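Long-range contacts in VWFA domain-containing protein (Bacteroides thetaiotaomicron, PDB 3IBS), which is of unknown function but carries a magnesium-binding von Willebrand factor type A domain and probably acts at the cell membrane: residues Leu18-Ser23 / Ser85-Gln90; Lys38-Arg43 / Ser200-Ile205. One frame throughout, in Å; residues are numbered along the deposited sequence.

In the fold
Both contacts belong to the von Willebrand factor type A domain, in which helices pack against a central mixed beta sheet. Contact 1 lies at the magnesium site, just past the end of strand 13-19, where the loop 85-90 comes up beside the metal-binding turn. Contact 2 joins helix 33-46 to the last helix of this fragment, 200-214, away from the metal. Their centres are about 21 Å apart, on opposite sides of the chain's centre. Along the chain the segments alternate: 18-23, 38-43, 85-90, then 200-205. Leu18 and Ile41 connect them, with Leu18 CD2 packing 4.1 Å from Ile41 CD1, so the strand leading into the metal site also packs against the helix of contact 2.

Contact 1. Residues Leu18-Ser23 / Ser85-Gln90; sequences LDISNS and SLISKQ. With MG (magnesium ion), chain I.
Just beyond strand 13-19 the chain turns past the 85-90 loop, Ile20 opposite Ile87 and Ser21 opposite Gln90, with 6.3 Å between CA of Ser21 and CA of Gln90. Gln90 carries the polar half. Its OE1 accepts from the backbone N of Asn22 at 3.1 Å, a fairly straight bond (159° at the hydrogen) whose donor is tilted from the carbonyl plane. The bend at chi2 (-54°) folds the Gln90 amide back over that of Asn22, and the two planes stack 13° apart. Gln90 NE2 donates to Ser88 O, a long bond (3.3 Å) from above that carbonyl's plane, and to a water that also bonds Ile20 O; with the bond to OE1 these hold the amide's orientation. The turn gripped in this way is the Asp-x-Ser-x-Ser sequence of a MIDAS, the metal ion-dependent adhesion site: Ser21 OG and Ser23 OG bind magnesium at 2.2 and 2.1 Å, and four waters complete six-fold coordination. Asp120, a magnesium ligand not bound to the metal here, hydrogen-bonds Ser23 OG. Second-shell Asp19 takes Ser21 N, closing an Asx turn, and Ser21 OG on OD1, while OD2 receives a metal-bound water and pairs with Thr119. Away from the metal, the Ile20 side chain crosses those of Leu86 and Ile87 at about a right angle, its CD1 3.7 Å from Leu86 CB and 3.8 Å from Ile87 CD1; Phe63 of strand 62-69 touches both.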
ATOM      1  N   LEU A  18      16.318 -17.961   5.683  1.00 10.63           N
ATOM      2  CA  LEU A  18      15.140 -17.204   5.278  1.00 10.13           C
ATOM      3  C   LEU A  18      15.006 -15.909   6.089  1.00 10.35           C
ATOM      4  O   LEU A  18      14.912 -15.926   7.316  1.00 10.28           O
ATOM      5  CB  LEU A  18      13.891 -18.080   5.434  1.00  9.80           C
ATOM      6  CG  LEU A  18      12.509 -17.447   5.214  1.00 11.28           C
ATOM      7  CD1 LEU A  18      12.367 -16.865   3.783  1.00  7.53           C
ATOM      8  CD2 LEU A  18      11.410 -18.505   5.500  1.00 10.16           C
ATOM      9  N   ASP A  19      14.954 -14.798   5.371  1.00 10.57           N
ATOM     10  CA  ASP A  19      14.643 -13.487   5.929  1.00 11.12           C
ATOM     11  C   ASP A  19      13.209 -13.503   6.443  1.00 11.34           C
ATOM     12  O   ASP A  19      12.282 -13.757   5.673  1.00 11.32           O
ATOM     13  CB  ASP A  19      14.798 -12.429   4.811  1.00 10.16           C
ATOM     14  CG  ASP A  19      14.781 -10.990   5.335  1.00 11.57           C
ATOM     15  OD1 ASP A  19      14.082 -10.720   6.340  1.00  9.59           O
ATOM     16  OD2 ASP A  19      15.462 -10.117   4.730  1.00 11.36           O
ATOM     17  N   ILE A  20      13.027 -13.261   7.749  1.00 11.24           N
ATOM     18  CA  ILE A  20      11.697 -13.101   8.334  1.00 10.77           C
ATOM     19  C   ILE A  20      11.488 -11.698   8.969  1.00 11.66           C
ATOM     20  O   ILE A  20      10.628 -11.507   9.840  1.00 12.12           O
ATOM     21  CB  ILE A  20      11.349 -14.228   9.349  1.00 10.86           C
ATOM     22  CG1 ILE A  20      12.256 -14.178  10.599  1.00 10.71           C
ATOM     23  CG2 ILE A  20      11.354 -15.603   8.632  1.00  8.57           C
ATOM     24  CD1 ILE A  20      11.664 -14.932  11.865  1.00 11.90           C
ATOM     25  N   SER A  21      12.269 -10.718   8.540  1.00 11.81           N
ATOM     26  CA  SER A  21      12.037  -9.333   8.979  1.00 12.74           C
ATOM     27  C   SER A  21      10.684  -8.810   8.441  1.00 13.21           C
ATOM     28  O   SER A  21      10.094  -9.425   7.541  1.00 12.42           O
ATOM     29  CB  SER A  21      13.178  -8.420   8.540  1.00 12.55           C
ATOM     30  OG  SER A  21      13.202  -8.267   7.139  1.00 13.30           O
ATOM     31  N   ASN A  22      10.214  -7.692   9.011  1.00 12.83           N
ATOM     32  CA  ASN A  22       8.908  -7.096   8.690  1.00 13.84           C
ATOM     33  C   ASN A  22       8.700  -6.820   7.211  1.00 13.75           C
ATOM     34  O   ASN A  22       7.591  -6.964   6.701  1.00 13.40           O
ATOM     35  CB  ASN A  22       8.705  -5.784   9.490  1.00 13.71           C
ATOM     36  CG  ASN A  22       8.619  -6.030  10.985  1.00 16.18           C
ATOM     37  OD1 ASN A  22       8.163  -7.091  11.414  1.00 17.08           O
ATOM     38  ND2 ASN A  22       9.053  -5.054  11.785  1.00 17.14           N
ATOM     39  N   SER A  23       9.774  -6.439   6.520  1.00 13.45           N
ATOM     40  CA  SER A  23       9.674  -6.135   5.092  1.00 13.30           C
ATOM     41  C   SER A  23       9.185  -7.348   4.255  1.00 13.07           C
ATOM     42  O   SER A  23       8.657  -7.178   3.152  1.00 13.08           O
ATOM     43  CB  SER A  23      11.025  -5.633   4.568  1.00 12.88           C
ATOM     44  OG  SER A  23      12.018  -6.621   4.821  1.00 12.56           O
ATOM     45  N   SER A  85       7.263 -12.940  14.002  1.00 17.60           N
ATOM     46  CA  SER A  85       7.246 -12.910  15.472  1.00 18.04           C
ATOM     47  C   SER A  85       8.247 -13.892  16.113  1.00 18.03           C
ATOM     48  O   SER A  85       8.562 -13.766  17.294  1.00 18.31           O
ATOM     49  CB  SER A  85       5.834 -13.147  15.993  1.00 18.16           C
ATOM     50  OG  SER A  85       5.374 -14.404  15.545  1.00 19.86           O
ATOM     51  N   LEU A  86       8.782 -14.841  15.343  1.00 17.48           N
ATOM     52  CA  LEU A  86       9.876 -15.682  15.866  1.00 17.77           C
ATOM     53  C   LEU A  86      11.103 -14.865  16.316  1.00 17.68           C
ATOM     54  O   LEU A  86      11.837 -15.293  17.196  1.00 17.23           O
ATOM     55  CB  LEU A  86      10.311 -16.735  14.839  1.00 17.23           C
ATOM     56  CG  LEU A  86       9.266 -17.789  14.495  1.00 17.70           C
ATOM     57  CD1 LEU A  86       9.819 -18.665  13.365  1.00 17.14           C
ATOM     58  CD2 LEU A  86       8.861 -18.609  15.751  1.00 17.84           C
ATOM     59  N   ILE A  87      11.340 -13.718  15.677  1.00 17.97           N
ATOM     60  CA  ILE A  87      12.472 -12.843  16.032  1.00 18.73           C
ATOM     61  C   ILE A  87      11.989 -11.406  16.182  1.00 19.03           C
ATOM     62  O   ILE A  87      11.495 -10.807  15.226  1.00 18.66           O
ATOM     63  CB  ILE A  87      13.596 -12.878  14.958  1.00 18.42           C
ATOM     64  CG1 ILE A  87      14.126 -14.302  14.758  1.00 19.11           C
ATOM     65  CG2 ILE A  87      14.748 -11.905  15.329  1.00 19.34           C
ATOM     66  CD1 ILE A  87      15.015 -14.454  13.544  1.00 15.82           C
ATOM     67  N   SER A  88      12.150 -10.837  17.371  1.00 20.03           N
ATOM     68  CA  SER A  88      11.724  -9.446  17.597  1.00 20.17           C
ATOM     69  C   SER A  88      12.761  -8.386  17.182  1.00 20.32           C
ATOM     70  O   SER A  88      12.387  -7.343  16.669  1.00 20.77           O
ATOM     71  CB  SER A  88      11.272  -9.228  19.042  1.00 20.25           C
ATOM     72  OG  SER A  88      12.268  -9.687  19.931  1.00 21.20           O
ATOM     73  N   LYS A  89      14.047  -8.647  17.399  1.00 20.24           N
ATOM     74  CA  LYS A  89      15.109  -7.732  16.963  1.00 20.19           C
ATOM     75  C   LYS A  89      15.097  -7.558  15.441  1.00 20.13           C
ATOM     76  O   LYS A  89      15.226  -8.535  14.690  1.00 19.67           O
ATOM     77  CB  LYS A  89      16.470  -8.256  17.419  1.00 20.48           C
ATOM     78  CG  LYS A  89      17.655  -7.463  16.916  1.00 22.23           C
ATOM     79  CD  LYS A  89      18.927  -7.863  17.635  1.00 26.20           C
ATOM     80  CE  LYS A  89      20.147  -7.158  17.057  1.00 28.89           C
ATOM     81  NZ  LYS A  89      21.373  -7.469  17.866  1.00 31.59           N
ATOM     82  N   GLN A  90      14.941  -6.316  14.980  1.00 19.98           N
ATOM     83  CA  GLN A  90      14.862  -6.094  13.539  1.00 20.02           C
ATOM     84  C   GLN A  90      16.246  -5.856  12.918  1.00 19.57           C
ATOM     85  O   GLN A  90      17.209  -5.572  13.622  1.00 19.80           O
ATOM     86  CB  GLN A  90      13.798  -5.033  13.179  1.00 20.45           C
ATOM     87  CG  GLN A  90      12.334  -5.549  13.436  1.00 21.47           C
ATOM     88  CD  GLN A  90      12.047  -6.902  12.721  1.00 22.58           C
ATOM     89  OE1 GLN A  90      11.970  -6.952  11.484  1.00 21.67           O
ATOM     90  NE2 GLN A  90      11.880  -7.985  13.503  1.00 18.94           N
TER
HETATM   91 MG    MG I 219      13.661  -6.442   6.081  1.00 24.60          MG
HETATM   92  O   HOH W   1      14.839  -7.487   4.816  1.00  9.23           O
HETATM   93  O   HOH W   2      11.207 -10.565  12.364  1.00 14.71           O
HETATM   94  O   HOH W   3      12.395  -5.426   7.371  1.00 12.43           O
HETATM   95  O   HOH W   4      14.173  -4.668   5.127  1.00 11.05           O
HETATM   96  O   HOH W   5      15.195  -6.167   7.490  1.00  8.66           O

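Contact 2. Residues Lys38-Arg43 / Ser200-Ile205; sequences KRLISR and SAQKAI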
ATOM      1  N   LYS A  38       7.950 -19.433   1.460  1.00 13.00           N
ATOM      2  CA  LYS A  38       7.608 -20.715   2.071  1.00 13.74           C
ATOM      3  C   LYS A  38       7.092 -21.721   1.042  1.00 13.32           C
ATOM      4  O   LYS A  38       7.487 -22.886   1.028  1.00 13.77           O
ATOM      5  CB  LYS A  38       6.606 -20.506   3.230  1.00 13.27           C
ATOM      6  CG  LYS A  38       7.261 -19.838   4.425  1.00 15.63           C
ATOM      7  CD  LYS A  38       6.284 -19.172   5.381  1.00 19.16           C
ATOM      8  CE  LYS A  38       5.405 -20.148   6.119  1.00 17.80           C
ATOM      9  NZ  LYS A  38       4.845 -19.441   7.302  1.00 18.26           N
ATOM     10  N   ARG A  39       6.245 -21.249   0.140  1.00 13.71           N
ATOM     11  CA  ARG A  39       5.703 -22.101  -0.895  1.00 14.04           C
ATOM     12  C   ARG A  39       6.794 -22.600  -1.830  1.00 14.42           C
ATOM     13  O   ARG A  39       6.760 -23.767  -2.239  1.00 15.19           O
ATOM     14  CB  ARG A  39       4.596 -21.364  -1.660  1.00 13.96           C
ATOM     15  CG  ARG A  39       3.388 -21.125  -0.755  1.00 14.37           C
ATOM     16  CD  ARG A  39       2.289 -20.411  -1.508  1.00 14.25           C
ATOM     17  NE  ARG A  39       1.165 -20.185  -0.618  1.00 15.02           N
ATOM     18  CZ  ARG A  39       0.022 -19.622  -0.981  1.00 14.51           C
ATOM     19  NH1 ARG A  39      -0.156 -19.200  -2.233  1.00 13.58           N
ATOM     20  NH2 ARG A  39      -0.926 -19.473  -0.078  1.00 14.70           N
ATOM     21  N   LEU A  40       7.771 -21.736  -2.134  1.00 13.81           N
ATOM     22  CA  LEU A  40       8.927 -22.121  -2.944  1.00 14.62           C
ATOM     23  C   LEU A  40       9.778 -23.177  -2.220  1.00 13.75           C
ATOM     24  O   LEU A  40      10.236 -24.136  -2.842  1.00 12.33           O
ATOM     25  CB  LEU A  40       9.810 -20.903  -3.269  1.00 15.42           C
ATOM     26  CG  LEU A  40      11.068 -21.111  -4.146  1.00 18.45           C
ATOM     27  CD1 LEU A  40      11.421 -19.797  -4.871  1.00 20.07           C
ATOM     28  CD2 LEU A  40      12.288 -21.607  -3.362  1.00 19.17           C
ATOM     29  N   ILE A  41      10.007 -22.971  -0.919  1.00 12.77           N
ATOM     30  CA  ILE A  41      10.813 -23.914  -0.134  1.00 12.76           C
ATOM     31  C   ILE A  41      10.157 -25.303  -0.069  1.00 12.44           C
ATOM     32  O   ILE A  41      10.820 -26.330  -0.180  1.00 12.45           O
ATOM     33  CB  ILE A  41      11.067 -23.390   1.286  1.00 12.06           C
ATOM     34  CG1 ILE A  41      11.979 -22.140   1.238  1.00 12.87           C
ATOM     35  CG2 ILE A  41      11.705 -24.500   2.170  1.00 13.14           C
ATOM     36  CD1 ILE A  41      11.875 -21.282   2.512  1.00  8.85           C
ATOM     37  N   SER A  42       8.849 -25.307   0.138  1.00 12.90           N
ATOM     38  CA  SER A  42       8.084 -26.541   0.164  1.00 13.83           C
ATOM     39  C   SER A  42       8.287 -27.307  -1.142  1.00 13.20           C
ATOM     40  O   SER A  42       8.511 -28.510  -1.117  1.00 13.47           O
ATOM     41  CB  SER A  42       6.601 -26.259   0.439  1.00 13.70           C
ATOM     42  OG  SER A  42       5.882 -27.477   0.489  1.00 16.03           O
ATOM     43  N   ARG A  43       8.275 -26.610  -2.271  1.00 12.89           N
ATOM     44  CA  ARG A  43       8.461 -27.277  -3.565  1.00 13.37           C
ATOM     45  C   ARG A  43       9.926 -27.693  -3.797  1.00 13.58           C
ATOM     46  O   ARG A  43      10.195 -28.730  -4.399  1.00 13.49           O
ATOM     47  CB  ARG A  43       7.920 -26.397  -4.720  1.00 13.73           C
ATOM     48  CG  ARG A  43       6.387 -26.262  -4.707  1.00 13.94           C
ATOM     49  CD  ARG A  43       5.859 -25.034  -5.491  1.00 15.11           C
ATOM     50  NE  ARG A  43       4.399 -25.098  -5.634  1.00 16.78           N
ATOM     51  CZ  ARG A  43       3.522 -24.825  -4.665  1.00 19.58           C
ATOM     52  NH1 ARG A  43       3.942 -24.450  -3.451  1.00 20.03           N
ATOM     53  NH2 ARG A  43       2.214 -24.915  -4.907  1.00 18.84           N
ATOM     54  N   SER A 200       9.430 -19.902 -11.717  1.00 25.96           N
ATOM     55  CA  SER A 200      10.757 -19.789 -12.332  1.00 25.88           C
ATOM     56  C   SER A 200      11.921 -19.870 -11.341  1.00 25.27           C
ATOM     57  O   SER A 200      12.907 -20.569 -11.588  1.00 25.12           O
ATOM     58  CB  SER A 200      10.870 -18.512 -13.182  1.00 25.94           C
ATOM     59  OG  SER A 200      10.867 -17.350 -12.363  1.00 26.86           O
ATOM     60  N   ALA A 201      11.816 -19.160 -10.221  1.00 24.59           N
ATOM     61  CA  ALA A 201      12.890 -19.168  -9.235  1.00 23.76           C
ATOM     62  C   ALA A 201      13.081 -20.564  -8.619  1.00 24.22           C
ATOM     63  O   ALA A 201      14.215 -21.038  -8.464  1.00 23.90           O
ATOM     64  CB  ALA A 201      12.618 -18.124  -8.154  1.00 23.39           C
ATOM     65  N   GLN A 202      11.972 -21.217  -8.273  1.00 24.29           N
ATOM     66  CA  GLN A 202      12.026 -22.536  -7.647  1.00 25.02           C
ATOM     67  C   GLN A 202      12.709 -23.538  -8.572  1.00 25.06           C
ATOM     68  O   GLN A 202      13.526 -24.349  -8.130  1.00 25.34           O
ATOM     69  CB  GLN A 202      10.628 -23.037  -7.262  1.00 24.61           C
ATOM     70  CG  GLN A 202      10.629 -24.441  -6.605  1.00 24.94           C
ATOM     71  CD  GLN A 202      10.357 -25.549  -7.608  1.00 23.66           C
ATOM     72  OE1 GLN A 202       9.418 -25.451  -8.387  1.00 24.88           O
ATOM     73  NE2 GLN A 202      11.169 -26.608  -7.587  1.00 23.13           N
ATOM     74  N   LYS A 203      12.367 -23.478  -9.852  1.00 24.97           N
ATOM     75  CA  LYS A 203      12.915 -24.428 -10.797  1.00 25.08           C
ATOM     76  C   LYS A 203      14.388 -24.148 -11.079  1.00 24.49           C
ATOM     77  O   LYS A 203      15.169 -25.079 -11.218  1.00 24.25           O
ATOM     78  CB  LYS A 203      12.103 -24.442 -12.080  1.00 25.66           C
ATOM     79  CG  LYS A 203      10.787 -25.200 -11.963  1.00 27.36           C
ATOM     80  CD  LYS A 203      10.098 -25.223 -13.296  1.00 31.18           C
ATOM     81  CE  LYS A 203       9.852 -23.800 -13.772  1.00 32.70           C
ATOM     82  NZ  LYS A 203       9.921 -23.709 -15.246  1.00 31.77           N
ATOM     83  N   ALA A 204      14.762 -22.871 -11.150  1.00 23.48           N
ATOM     84  CA  ALA A 204      16.161 -22.512 -11.304  1.00 22.80           C
ATOM     85  C   ALA A 204      17.004 -23.045 -10.137  1.00 22.21           C
ATOM     86  O   ALA A 204      18.052 -23.646 -10.358  1.00 22.23           O
ATOM     87  CB  ALA A 204      16.338 -21.005 -11.475  1.00 22.30           C
ATOM     88  N   ILE A 205      16.546 -22.845  -8.904  1.00 21.88           N
ATOM     89  CA  ILE A 205      17.326 -23.262  -7.758  1.00 21.99           C
ATOM     90  C   ILE A 205      17.352 -24.789  -7.641  1.00 22.21           C
ATOM     91  O   ILE A 205      18.402 -25.357  -7.380  1.00 21.94           O
ATOM     92  CB  ILE A 205      16.905 -22.535  -6.429  1.00 22.34           C
ATOM     93  CG1 ILE A 205      18.011 -22.638  -5.362  1.00 23.31           C
ATOM     94  CG2 ILE A 205      15.598 -23.072  -5.879  1.00 22.37           C
ATOM     95  CD1 ILE A 205      19.368 -22.018  -5.791  1.00 21.17           C
TER
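With CG anti to the backbone N (chi1 -179°), Leu40 carries its CG and CD1 across to Gln202 CB and Ala201, while the same torsion in Gln202 (179°) sends its CG toward Arg43. Leu40 CG lies against Gln202 CB at 3.7 Å, and one methyl, CD1, goes on to Ala201 CB at 3.9 Å; the other, CD2, makes a looser approach to Ile205 CG2. Gln202 CG packs 3.8 Å from Arg43 CB; the bend at chi2 (-96°) then turns the amide past that same CB, while NE2 hydrogen-bonds to Ser206 OG. Gln202 thus faces Leu40 with CB and lays CG and the amide carbon against Arg43 CB. With an alanine in place of Gln202, Arg43 CB would probably lose its cover and Ser206 OG its amide donor. Of the Arg43 side chain, CB does the touching: the rest runs extended to NE and leads away, until NH1 returns to Arg39 O at 3.1 Å. That oxygen also takes the helical bond from Arg43 N, the two donors coming from opposite faces of the carbonyl plane. The axes of the two short helix segments lie 36° apart in direction and come within 9.6 Å. Both helices pack on the sheet, where Leu40 and Ala201 touch Val195 of strand 191-195, and Leu40 and Ile205 meet Leu145 of strand 140-147; helix 33-46 also packs through Ile41 and Ser42 against Leu79 of helix 72-80.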